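3,4-dihydroxybenzoate decarboxylase (Enterobacter cloacae, PDB 5NY5) probably decarboxylates 3,4-dihydroxybenzoate to catechol with a prenylated flavin cofactor and, run in reverse, carboxylates catechols at the para position. Local coordinates at residues N103-V108 with L240-V245; L151-A156 with T165-H170; T207-L212 with K256-A261; P214-G219 with N232-A237; A220-P225 with G332-A337. One frame throughout, in Å; residues are numbered along the deposited sequence.

Contact 1: N103-V108 with L240-V245; sequences NPVAPV and LRQQPV
P244 and V105 meet where L240-V245 has left its helix: Q242, with positive phi (54°), is the C-prime residue of the Schellman motif that ends helix 234-241, and the chain then runs on as an extended segment. P244 makes most of the apolar contact. Its CB lies 3.3 Å from the A106 O atom, while the V105 side chain slants across it, with V105 CG1 4.0 Å from P244 CA. A chi1 of 173° at V105 puts CG1, not CG2, against the proline. V108 lies alongside the same ring and points the same way, V108 CG2 being 3.9 Å from P244 CB, so the proline sits between two valines. At V245 the contact turns polar: V108 N donates to V245 O at 2.9 Å in a nearly straight bond (162° at the hydrogen). The same carbonyl oxygen has P107 CA beside it at 3.2 Å. Side-chain packing between P107 and V245 is looser, CB to CB 4.4 Å. The contact lies near the surface, between helix 93-101, whose H96 and A100 meet L240, and helix 214-219, whose I216 meets V245. The V108-V245 bond, with a further backbone bond from V108 to L247, begins the parallel pairing of strand 108-110 with strand 246-249.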
# COMPACT_ATOMS: atom_id res chain seq x y z
N ASN A 103 45.97 -5.86 -11.48
CA ASN A 103 47.40 -6.00 -11.77
C ASN A 103 47.67 -5.60 -13.22
O ASN A 103 48.09 -6.43 -14.03
CB ASN A 103 47.88 -7.42 -11.50
CG ASN A 103 47.53 -7.89 -10.10
OD1 ASN A 103 48.36 -7.87 -9.20
ND2 ASN A 103 46.29 -8.33 -9.92
N PRO A 104 47.45 -4.33 -13.57
CA PRO A 104 47.58 -3.93 -14.97
C PRO A 104 49.02 -3.94 -15.44
O PRO A 104 49.97 -3.93 -14.65
CB PRO A 104 47.01 -2.51 -14.97
CG PRO A 104 47.28 -2.00 -13.60
CD PRO A 104 47.16 -3.19 -12.68
N VAL A 105 49.18 -3.99 -16.76
CA VAL A 105 50.48 -3.91 -17.41
C VAL A 105 50.49 -2.65 -18.26
O VAL A 105 49.68 -2.51 -19.18
CB VAL A 105 50.78 -5.16 -18.26
CG1 VAL A 105 52.06 -4.96 -19.05
CG2 VAL A 105 50.89 -6.38 -17.36
N ALA A 106 51.42 -1.74 -17.96
CA ALA A 106 51.39 -0.41 -18.54
C ALA A 106 51.74 -0.45 -20.02
O ALA A 106 52.55 -1.28 -20.46
CB ALA A 106 52.35 0.51 -17.80
N PRO A 107 51.15 0.43 -20.82
CA PRO A 107 51.50 0.50 -22.25
C PRO A 107 52.91 1.02 -22.46
O PRO A 107 53.57 1.54 -21.56
CB PRO A 107 50.45 1.45 -22.82
CG PRO A 107 49.98 2.26 -21.65
CD PRO A 107 50.05 1.34 -20.48
N VAL A 108 53.38 0.87 -23.70
CA VAL A 108 54.73 1.24 -24.10
C VAL A 108 54.66 1.96 -25.43
O VAL A 108 53.93 1.55 -26.34
CB VAL A 108 55.66 0.01 -24.18
CG1 VAL A 108 56.99 0.39 -24.80
CG2 VAL A 108 55.86 -0.60 -22.81
N LEU A 240 45.71 -8.69 -19.55
CA LEU A 240 44.97 -9.82 -20.11
C LEU A 240 45.81 -10.58 -21.13
O LEU A 240 45.58 -11.78 -21.33
CB LEU A 240 43.68 -9.33 -20.75
CG LEU A 240 42.56 -8.94 -19.79
CD1 LEU A 240 41.61 -7.95 -20.44
CD2 LEU A 240 41.80 -10.18 -19.34
N ARG A 241 46.77 -9.92 -21.78
CA ARG A 241 47.63 -10.58 -22.75
C ARG A 241 49.04 -10.84 -22.23
O ARG A 241 49.83 -11.48 -22.93
CB ARG A 241 47.74 -9.75 -24.04
CG ARG A 241 46.41 -9.42 -24.70
CD ARG A 241 45.60 -10.66 -25.00
NE ARG A 241 44.43 -10.36 -25.82
CZ ARG A 241 43.44 -11.21 -26.06
NH1 ARG A 241 43.48 -12.43 -25.54
NH2 ARG A 241 42.42 -10.84 -26.81
N GLN A 242 49.37 -10.37 -21.02
CA GLN A 242 50.73 -10.45 -20.49
C GLN A 242 51.74 -9.84 -21.46
O GLN A 242 52.87 -10.31 -21.60
CB GLN A 242 51.10 -11.89 -20.14
CG GLN A 242 50.40 -12.42 -18.90
CD GLN A 242 50.75 -11.62 -17.66
OE1 GLN A 242 49.99 -10.77 -17.22
NE2 GLN A 242 51.92 -11.91 -17.08
N GLN A 243 51.30 -8.80 -22.15
CA GLN A 243 52.09 -8.12 -23.18
C GLN A 243 51.61 -6.68 -23.28
O GLN A 243 50.43 -6.43 -23.55
CB GLN A 243 51.94 -8.84 -24.52
CG GLN A 243 52.74 -8.23 -25.65
CD GLN A 243 54.22 -8.51 -25.52
OE1 GLN A 243 54.63 -9.50 -24.92
NE2 GLN A 243 55.04 -7.63 -26.08
N PRO A 244 52.50 -5.71 -23.05
CA PRO A 244 52.05 -4.31 -23.00
C PRO A 244 51.46 -3.84 -24.32
O PRO A 244 51.91 -4.23 -25.40
CB PRO A 244 53.34 -3.55 -22.66
CG PRO A 244 54.45 -4.47 -23.02
CD PRO A 244 53.93 -5.85 -22.76
N VAL A 245 50.43 -3.00 -24.22
CA VAL A 245 49.84 -2.38 -25.40
C VAL A 245 50.81 -1.36 -25.97
O VAL A 245 51.37 -0.53 -25.24
CB VAL A 245 48.49 -1.74 -25.04
CG1 VAL A 245 47.88 -1.07 -26.26
CG2 VAL A 245 47.55 -2.77 -24.46

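Contact 2: L151-A156 with T165-H170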
# COMPACT_ATOMS: atom_id res chain seq x y z
N LEU A 151 32.65 2.43 -32.31
CA LEU A 151 33.68 1.84 -31.46
C LEU A 151 35.00 2.60 -31.62
O LEU A 151 36.06 2.03 -31.87
CB LEU A 151 33.86 0.36 -31.77
CG LEU A 151 32.67 -0.52 -31.38
CD1 LEU A 151 32.88 -1.96 -31.83
CD2 LEU A 151 32.43 -0.45 -29.88
N GLY A 152 34.93 3.92 -31.47
CA GLY A 152 36.12 4.74 -31.52
C GLY A 152 36.76 4.90 -30.15
O GLY A 152 36.22 5.57 -29.28
N LEU A 153 37.91 4.26 -29.96
CA LEU A 153 38.67 4.41 -28.72
C LEU A 153 39.45 5.72 -28.80
O LEU A 153 40.39 5.84 -29.58
CB LEU A 153 39.61 3.22 -28.52
CG LEU A 153 40.41 3.23 -27.22
CD1 LEU A 153 39.54 2.83 -26.05
CD2 LEU A 153 41.62 2.33 -27.32
N VAL A 154 39.06 6.69 -27.98
CA VAL A 154 39.60 8.04 -28.06
C VAL A 154 40.68 8.21 -27.00
O VAL A 154 40.45 7.93 -25.81
CB VAL A 154 38.50 9.09 -27.89
CG1 VAL A 154 39.09 10.49 -27.92
CG2 VAL A 154 37.45 8.94 -28.97
N LEU A 155 41.86 8.67 -27.42
CA LEU A 155 42.94 9.04 -26.52
C LEU A 155 43.04 10.56 -26.45
O LEU A 155 42.90 11.24 -27.46
CB LEU A 155 44.28 8.45 -26.98
CG LEU A 155 44.35 6.96 -27.31
CD1 LEU A 155 45.77 6.55 -27.64
CD2 LEU A 155 43.81 6.13 -26.18
N ALA A 156 43.28 11.08 -25.24
CA ALA A 156 43.39 12.52 -25.06
C ALA A 156 44.22 12.79 -23.81
O ALA A 156 44.35 11.94 -22.93
CB ALA A 156 42.02 13.18 -24.95
N THR A 165 46.08 11.72 -18.62
CA THR A 165 45.53 11.14 -19.84
C THR A 165 44.17 10.50 -19.56
O THR A 165 43.84 10.16 -18.42
CB THR A 165 46.48 10.09 -20.42
OG1 THR A 165 46.57 8.97 -19.52
CG2 THR A 165 47.86 10.67 -20.63
N ASP A 166 43.40 10.33 -20.63
CA ASP A 166 42.10 9.68 -20.55
C ASP A 166 41.84 8.94 -21.85
O ASP A 166 41.95 9.53 -22.93
CB ASP A 166 40.98 10.69 -20.28
CG ASP A 166 39.64 10.02 -20.05
OD1 ASP A 166 39.60 8.98 -19.36
OD2 ASP A 166 38.62 10.54 -20.56
N VAL A 167 41.50 7.66 -21.75
CA VAL A 167 41.12 6.85 -22.90
C VAL A 167 39.70 6.34 -22.67
O VAL A 167 39.37 5.88 -21.57
CB VAL A 167 42.12 5.70 -23.16
CG1 VAL A 167 43.46 6.00 -22.49
CG2 VAL A 167 41.58 4.35 -22.73
N THR A 168 38.85 6.47 -23.69
CA THR A 168 37.43 6.19 -23.55
C THR A 168 36.87 5.75 -24.89
O THR A 168 37.55 5.81 -25.92
CB THR A 168 36.66 7.42 -23.04
OG1 THR A 168 37.21 8.60 -23.63
CG2 THR A 168 36.74 7.52 -21.53
N ILE A 169 35.62 5.30 -24.87
CA ILE A 169 34.91 4.85 -26.06
C ILE A 169 33.77 5.82 -26.34
O ILE A 169 32.95 6.09 -25.46
CB ILE A 169 34.38 3.41 -25.89
CG1 ILE A 169 35.53 2.45 -25.62
CG2 ILE A 169 33.61 2.98 -27.13
CD1 ILE A 169 35.13 0.99 -25.62
N HIS A 170 33.73 6.34 -27.57
CA HIS A 170 32.72 7.29 -27.99
C HIS A 170 32.13 6.83 -29.32
O HIS A 170 32.66 5.93 -29.98
CB HIS A 170 33.29 8.70 -28.14
CG HIS A 170 34.03 9.19 -26.93
ND1 HIS A 170 33.55 10.20 -26.13
CD2 HIS A 170 35.21 8.80 -26.39
CE1 HIS A 170 34.41 10.42 -25.15
NE2 HIS A 170 35.42 9.59 -25.28
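H170 turns its CG anti to its own carbonyl carbon (chi1 -52°), which brings the imidazole back against V154; there V154 CG2, likewise anti to its carbonyl carbon, meets H170 CD2 at 3.4 Å. The two side chains cross at about a right angle, and G152 O lies at the edge of the ring, near its plane. Two bonds fix the rotation of the imidazole: H170 NE2 to T168 OG1 at 2.6 Å, and ND1 to the F183 carbonyl. The T168 hydroxyl can reach NE2 because chi1 (38°) sets it between backbone nitrogen and carbonyl carbon. Beneath this, the backbones run antiparallel, their axes 159° apart. G152-H170, V154-T168 and A156-D166 are hydrogen-bonded pairs; the central one is joined by V154 N to T168 O at 2.7 Å and T168 N to V154 O at 3.0 Å. At the H170 end, G152 N to H170 O is weak, at 3.4 Å. The non-hydrogen-bonded pairs pack on the opposite face: L155 lies beside V167 with L155 CD2 3.5 Å from V167 CB, and L153 slants across I169 with L153 CD1 4.1 Å from I169 CG1. Strands 148-157 and 165-174 thus form a beta hairpin in the antiparallel sheet of the Rift-related, FMN-binding-type domain. One of its strands carries I169 and H170, which bind prenylated FMN, and D166; the D166 and E233 carboxylates, both manganese ligands, lie close together in this metal-free chain.

Contact 3: T207-L212 with K256-A261; sequences TINMGL and KAIARA
Strands 207-210 and 256-258 run almost parallel (8° between directions) with axes 6.9 Å apart at closest, a gap bridged by side chains in place of backbone pairing. N209 spans it: I258 N donates to N209 OD1 at 2.6 Å in a straight bond, yet from 35° above the plane of the amide carbonyl. T207 supplies the second bridge, its OG1 donating to K256 O at 2.8 Å. The same hydroxyl accepts N209 ND2 at 3.2 Å, and ND2 also binds the L153 carbonyl, so partners at both ends of the N209 amide fix its rotation in the buried gap. I258 crosses the N209 side chain at about a right angle, with I258 CG1 3.5 Å from N209 CG. Further on, L212 CD2 touches A261 CB at 3.6 Å and I258 CG2 at 4.0 Å. One water donates to both G211 O and R260 O, at 2.6 Å from G211 O. I258 to A261 form a type I beta turn leading toward strand 263-269, which pairs with 204-210. The arrangement is a junction of two sheets within the Rift-related domain, with asparagine and threonine side chains taking the place of strand-to-strand backbone bonds.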
# COMPACT_ATOMS: atom_id res chain seq x y z
N THR A 207 43.02 11.32 -30.76
CA THR A 207 43.13 10.24 -31.72
C THR A 207 41.97 9.27 -31.51
O THR A 207 41.60 8.97 -30.37
CB THR A 207 44.45 9.48 -31.61
OG1 THR A 207 44.47 8.73 -30.39
CG2 THR A 207 45.62 10.45 -31.62
N ILE A 208 41.40 8.80 -32.61
CA ILE A 208 40.25 7.90 -32.59
C ILE A 208 40.73 6.55 -33.12
O ILE A 208 40.97 6.40 -34.32
CB ILE A 208 39.09 8.46 -33.42
CG1 ILE A 208 38.77 9.88 -32.96
CG2 ILE A 208 37.88 7.56 -33.29
CD1 ILE A 208 38.16 10.75 -34.02
N ASN A 209 40.85 5.58 -32.22
CA ASN A 209 41.45 4.29 -32.54
C ASN A 209 40.35 3.27 -32.75
O ASN A 209 39.53 3.04 -31.86
CB ASN A 209 42.39 3.86 -31.41
CG ASN A 209 43.40 4.93 -31.05
OD1 ASN A 209 44.56 4.86 -31.46
ND2 ASN A 209 42.97 5.92 -30.29
N MSE A 210 40.34 2.65 -33.93
CA MSE A 210 39.30 1.68 -34.27
C MSE A 210 39.90 0.41 -34.87
O MSE A 210 40.86 0.46 -35.64
CB MSE A 210 38.30 2.31 -35.25
CG MSE A 210 37.65 3.57 -34.73
SE MSE A 210 36.45 4.40 -36.02
CE MSE A 210 37.74 4.74 -37.44
N GLY A 211 39.31 -0.73 -34.53
CA GLY A 211 39.82 -2.02 -34.98
C GLY A 211 40.92 -2.51 -34.07
O GLY A 211 42.10 -2.44 -34.43
N LEU A 212 40.56 -3.02 -32.90
CA LEU A 212 41.51 -3.28 -31.83
C LEU A 212 41.39 -4.72 -31.34
O LEU A 212 40.44 -5.44 -31.67
CB LEU A 212 41.28 -2.33 -30.65
CG LEU A 212 40.98 -0.88 -31.02
CD1 LEU A 212 40.52 -0.11 -29.79
CD2 LEU A 212 42.21 -0.23 -31.62
N LYS A 256 49.12 10.40 -28.90
CA LYS A 256 49.53 9.08 -29.36
C LYS A 256 48.31 8.28 -29.83
O LYS A 256 47.16 8.63 -29.55
CB LYS A 256 50.25 8.32 -28.24
CG LYS A 256 51.57 8.96 -27.84
CD LYS A 256 51.65 9.15 -26.33
CE LYS A 256 52.88 9.97 -25.95
NZ LYS A 256 52.82 10.42 -24.53
N ALA A 257 48.59 7.19 -30.54
CA ALA A 257 47.55 6.32 -31.08
C ALA A 257 47.92 4.87 -30.84
O ALA A 257 49.07 4.53 -30.54
CB ALA A 257 47.33 6.56 -32.58
N ILE A 258 46.91 4.00 -30.95
CA ILE A 258 47.14 2.56 -30.79
C ILE A 258 47.94 2.06 -31.98
O ILE A 258 47.50 2.14 -33.13
CB ILE A 258 45.81 1.81 -30.66
CG1 ILE A 258 45.04 2.29 -29.43
CG2 ILE A 258 46.05 0.31 -30.59
CD1 ILE A 258 45.76 2.05 -28.13
N ALA A 259 49.14 1.53 -31.71
CA ALA A 259 50.04 1.15 -32.78
C ALA A 259 49.49 -0.02 -33.59
O ALA A 259 49.64 -0.05 -34.82
CB ALA A 259 51.42 0.79 -32.21
N ARG A 260 48.84 -0.97 -32.93
CA ARG A 260 48.32 -2.17 -33.59
C ARG A 260 46.91 -1.98 -34.13
O ARG A 260 46.29 -2.95 -34.56
CB ARG A 260 48.35 -3.35 -32.62
CG ARG A 260 49.72 -3.66 -32.06
CD ARG A 260 50.63 -4.24 -33.12
NE ARG A 260 50.30 -5.62 -33.43
CZ ARG A 260 50.86 -6.32 -34.41
NH1 ARG A 260 51.78 -5.76 -35.18
NH2 ARG A 260 50.50 -7.58 -34.61
N ALA A 261 46.39 -0.76 -34.11
CA ALA A 261 45.01 -0.52 -34.52
C ALA A 261 44.85 -0.70 -36.03
O ALA A 261 45.82 -0.71 -36.79
CB ALA A 261 44.56 0.87 -34.11
O HOH W 1 43.97 -4.21 -33.90

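Contact 4: P214-G219 with N232-A237; sequences PAIYIG and NELGVA
A237 is the central bump: its methyl enters a shallow hollow on helix 214-219 walled by A215 and I216. A237 CB lies 3.6 Å from A215 O, 3.6 Å from I216 CG1 and 4.0 Å from A215 CB, so a carbonyl, a methylene and a methyl form the floor and walls of the hollow on one side of it. The carbonyl is already engaged, since G219 N donates to A215 O within its own helix. Small residues thus bring the chains close, with CA atoms of A215 and A237 only 4.8 Å apart. One turn on, the same helix offers a second low spot, at G219, and V236 fills it. G219 has no side chain, and V236 fits against its bare backbone, V236 CB 3.8 Å from G219 CA. The valine straddles this flat spot: CG1 also rests on the glycine CA, while V236 CG2 lies 3.8 Å from G219 O. This close helix-to-helix packing belongs to the Rift-related domain, and the 232-237 segment carries E233, a manganese ligand whose side chain leads away from helix 214-219 toward D166. I216 divides its branches between A237 and L234. CG1 stands anti to the carbonyl carbon (chi1 -63°) and goes to A237, whereas I216 CG2 meets L234 CD2 at 3.8 Å, the two side chains slanting past each other. V97 and V101 of helix 93-101 also pack on V236.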
# COMPACT_ATOMS: atom_id res chain seq x y z
N PRO A 214 40.13 -7.18 -28.88
CA PRO A 214 38.97 -7.13 -27.97
C PRO A 214 39.34 -6.89 -26.52
O PRO A 214 38.55 -6.30 -25.77
CB PRO A 214 38.32 -8.50 -28.17
CG PRO A 214 38.66 -8.86 -29.57
CD PRO A 214 40.04 -8.30 -29.82
N ALA A 215 40.54 -7.33 -26.11
CA ALA A 215 40.99 -7.05 -24.75
C ALA A 215 41.06 -5.55 -24.49
O ALA A 215 40.78 -5.09 -23.37
CB ALA A 215 42.35 -7.70 -24.51
N ILE A 216 41.43 -4.77 -25.50
CA ILE A 216 41.49 -3.32 -25.32
C ILE A 216 40.09 -2.74 -25.18
O ILE A 216 39.81 -1.98 -24.25
CB ILE A 216 42.26 -2.67 -26.48
CG1 ILE A 216 43.71 -3.16 -26.51
CG2 ILE A 216 42.21 -1.16 -26.37
CD1 ILE A 216 44.57 -2.49 -27.56
N TYR A 217 39.20 -3.08 -26.11
CA TYR A 217 37.83 -2.57 -26.05
C TYR A 217 37.16 -2.93 -24.73
O TYR A 217 36.45 -2.11 -24.14
CB TYR A 217 37.02 -3.12 -27.23
CG TYR A 217 37.10 -2.29 -28.49
CD1 TYR A 217 36.86 -0.92 -28.46
CD2 TYR A 217 37.39 -2.88 -29.71
CE1 TYR A 217 36.92 -0.17 -29.62
CE2 TYR A 217 37.45 -2.13 -30.87
CZ TYR A 217 37.22 -0.78 -30.82
OH TYR A 217 37.28 -0.03 -31.97
N ILE A 218 37.37 -4.16 -24.26
CA ILE A 218 36.70 -4.62 -23.05
C ILE A 218 37.30 -3.97 -21.81
O ILE A 218 36.58 -3.47 -20.94
CB ILE A 218 36.75 -6.16 -22.97
CG1 ILE A 218 35.94 -6.78 -24.11
CG2 ILE A 218 36.25 -6.64 -21.62
CD1 ILE A 218 36.12 -8.28 -24.23
N GLY A 219 38.63 -3.97 -21.72
CA GLY A 219 39.28 -3.41 -20.55
C GLY A 219 39.10 -1.91 -20.41
O GLY A 219 39.11 -1.38 -19.30
N ASN A 232 45.81 4.53 -18.32
CA ASN A 232 45.71 3.37 -17.44
C ASN A 232 44.64 2.37 -17.87
O ASN A 232 44.75 1.19 -17.53
CB ASN A 232 45.46 3.82 -16.01
CG ASN A 232 46.55 4.75 -15.50
OD1 ASN A 232 46.47 5.97 -15.66
ND2 ASN A 232 47.57 4.17 -14.87
N GLU A 233 43.61 2.80 -18.60
CA GLU A 233 42.61 1.85 -19.05
C GLU A 233 43.19 0.82 -20.01
O GLU A 233 42.61 -0.25 -20.18
CB GLU A 233 41.44 2.58 -19.72
CG GLU A 233 40.60 3.42 -18.76
CD GLU A 233 41.15 4.82 -18.58
OE1 GLU A 233 40.44 5.78 -18.93
OE2 GLU A 233 42.29 4.95 -18.08
N LEU A 234 44.34 1.12 -20.62
CA LEU A 234 45.04 0.16 -21.46
C LEU A 234 45.78 -0.89 -20.64
O LEU A 234 46.17 -1.93 -21.19
CB LEU A 234 46.02 0.87 -22.38
CG LEU A 234 45.42 1.88 -23.36
CD1 LEU A 234 46.51 2.56 -24.17
CD2 LEU A 234 44.43 1.19 -24.28
N GLY A 235 45.98 -0.64 -19.34
CA GLY A 235 46.68 -1.60 -18.50
C GLY A 235 45.94 -2.91 -18.33
O GLY A 235 46.58 -3.93 -18.06
N VAL A 236 44.62 -2.90 -18.48
CA VAL A 236 43.85 -4.13 -18.37
C VAL A 236 44.16 -5.05 -19.54
O VAL A 236 44.42 -6.25 -19.35
CB VAL A 236 42.34 -3.81 -18.28
CG1 VAL A 236 41.56 -5.06 -17.92
CG2 VAL A 236 42.09 -2.71 -17.27
N ALA A 237 44.15 -4.51 -20.76
CA ALA A 237 44.46 -5.32 -21.93
C ALA A 237 45.87 -5.87 -21.86
O ALA A 237 46.10 -7.05 -22.17
CB ALA A 237 44.28 -4.49 -23.20

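Contact 5: A220-P225 with G332-A337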
# COMPACT_ATOMS: atom_id res chain seq x y z
N ALA A 220 38.92 -1.22 -21.53
CA ALA A 220 38.80 0.24 -21.50
C ALA A 220 37.53 0.70 -20.79
O ALA A 220 37.45 1.87 -20.40
CB ALA A 220 38.83 0.80 -22.92
N CYS A 221 36.55 -0.18 -20.62
CA CYS A 221 35.28 0.20 -20.01
C CYS A 221 35.30 0.13 -18.49
O CYS A 221 34.33 0.55 -17.86
CB CYS A 221 34.16 -0.69 -20.55
SG CYS A 221 33.90 -0.54 -22.32
N PHE A 222 36.38 -0.37 -17.89
CA PHE A 222 36.48 -0.46 -16.45
C PHE A 222 37.12 0.80 -15.87
O PHE A 222 37.73 1.60 -16.58
CB PHE A 222 37.30 -1.69 -16.05
CG PHE A 222 36.58 -2.99 -16.26
CD1 PHE A 222 36.39 -3.48 -17.54
CD2 PHE A 222 36.10 -3.72 -15.19
CE1 PHE A 222 35.73 -4.68 -17.74
CE2 PHE A 222 35.45 -4.91 -15.38
CZ PHE A 222 35.26 -5.39 -16.66
N GLU A 223 36.95 0.98 -14.56
CA GLU A 223 37.56 2.10 -13.86
C GLU A 223 39.04 1.83 -13.65
O GLU A 223 39.42 0.79 -13.11
CB GLU A 223 36.87 2.35 -12.52
CG GLU A 223 35.69 3.31 -12.60
CD GLU A 223 36.12 4.72 -12.97
OE1 GLU A 223 37.27 5.09 -12.67
OE2 GLU A 223 35.30 5.46 -13.56
N ALA A 224 39.87 2.78 -14.08
CA ALA A 224 41.31 2.63 -13.98
C ALA A 224 41.90 3.75 -13.13
O ALA A 224 41.34 4.85 -13.08
CB ALA A 224 41.97 2.65 -15.36
N PRO A 225 43.03 3.50 -12.45
CA PRO A 225 43.70 4.59 -11.72
C PRO A 225 44.28 5.65 -12.65
O PRO A 225 44.04 5.62 -13.86
CB PRO A 225 44.80 3.85 -10.95
CG PRO A 225 45.02 2.58 -11.71
CD PRO A 225 43.67 2.20 -12.23
N GLY A 332 28.11 -4.50 -19.53
CA GLY A 332 27.71 -5.38 -18.45
C GLY A 332 28.85 -5.94 -17.64
O GLY A 332 28.73 -6.13 -16.43
N LEU A 333 29.97 -6.24 -18.29
CA LEU A 333 31.13 -6.75 -17.56
C LEU A 333 31.63 -5.76 -16.51
O LEU A 333 31.91 -6.19 -15.38
CB LEU A 333 32.23 -7.15 -18.54
CG LEU A 333 31.96 -8.42 -19.35
CD1 LEU A 333 33.08 -8.68 -20.34
CD2 LEU A 333 31.78 -9.60 -18.42
N PRO A 334 31.77 -4.46 -16.80
CA PRO A 334 32.08 -3.53 -15.70
C PRO A 334 31.00 -3.50 -14.63
O PRO A 334 31.32 -3.41 -13.44
CB PRO A 334 32.21 -2.18 -16.42
CG PRO A 334 32.52 -2.51 -17.82
CD PRO A 334 31.79 -3.78 -18.10
N THR A 335 29.73 -3.56 -15.03
CA THR A 335 28.64 -3.53 -14.07
C THR A 335 28.75 -4.70 -13.09
O THR A 335 28.71 -4.51 -11.87
CB THR A 335 27.30 -3.56 -14.79
OG1 THR A 335 27.25 -2.50 -15.75
CG2 THR A 335 26.16 -3.41 -13.81
N GLU A 336 28.89 -5.92 -13.62
CA GLU A 336 28.97 -7.09 -12.76
C GLU A 336 30.20 -7.04 -11.86
O GLU A 336 30.13 -7.40 -10.68
CB GLU A 336 29.00 -8.36 -13.61
CG GLU A 336 27.80 -8.51 -14.52
CD GLU A 336 28.00 -9.57 -15.57
OE1 GLU A 336 29.01 -10.31 -15.48
OE2 GLU A 336 27.16 -9.67 -16.49
N ALA A 337 31.33 -6.59 -12.40
CA ALA A 337 32.58 -6.59 -11.64
C ALA A 337 32.49 -5.69 -10.42
O ALA A 337 32.84 -6.08 -9.31
CB ALA A 337 33.74 -6.18 -12.54
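F222 and P334 make the one CH-pi contact here: P334 CA stands 4.0 Å from the centroid of the F222 ring, 24° off the ring normal. It therefore lies over a face, though offset toward the rim. The two side chains cross at about a right angle, and F222 reaches the helix with CG anti to its carbonyl carbon (chi1 -72°). Apolar contacts surround this. A337 CB sits at the ring's edge, near its plane, 3.6 Å from F222 CE2, while L333 CB is 4.0 Å from F222 CZ. Over the same face as P334 CA, P334 CG is 3.9 Å from F222 CE1. The same proline carbon lies 3.7 Å from C221 CB, so P334 touches two consecutive residues of the loop. Contacts with backbone atoms complete the set. F222 CZ comes within 3.6 Å of P334 N, a nitrogen that, being a proline's, makes no bond to the preceding turn; the helix is kinked there. C221 O, in turn, rests 3.6 Å from P334 CG. F222 and E223 both bind prenylated FMN, so the loop has a cofactor side as well as a helix side, and E223 forms a long, weak ion pair with R188. The loop follows helix 214-219, and helix 93-101 also packs on the phenylalanine through V97 and V101. Helix 324-346, whose residues 332-337 fall in the C-terminal family region, is met by strand 351-356, where A356 touches T335 and V354 touches E336.

Overall arrangement
From the N terminus, contact 1 opens first, at 103-108, and closes a long loop at 240-245. Contact 2, a short hairpin, lies wholly inside it. Contact 3 then opens at 207-212 and closes at 256-261, so it crosses contact 1; contact 4 is nested within both. Contact 5 opens at 220-225 and closes only at 332-337, crossing contacts 1, 3 and 4. Contacts 2 and 3 share a sheet through neighbouring strands 148-157 and 204-210, and contacts 1 and 4 share helix 234-241, their centres about 8 Å apart. Contact 5 carries this Rift-related assembly across to helix 324-346, where the C-terminal family region is reached.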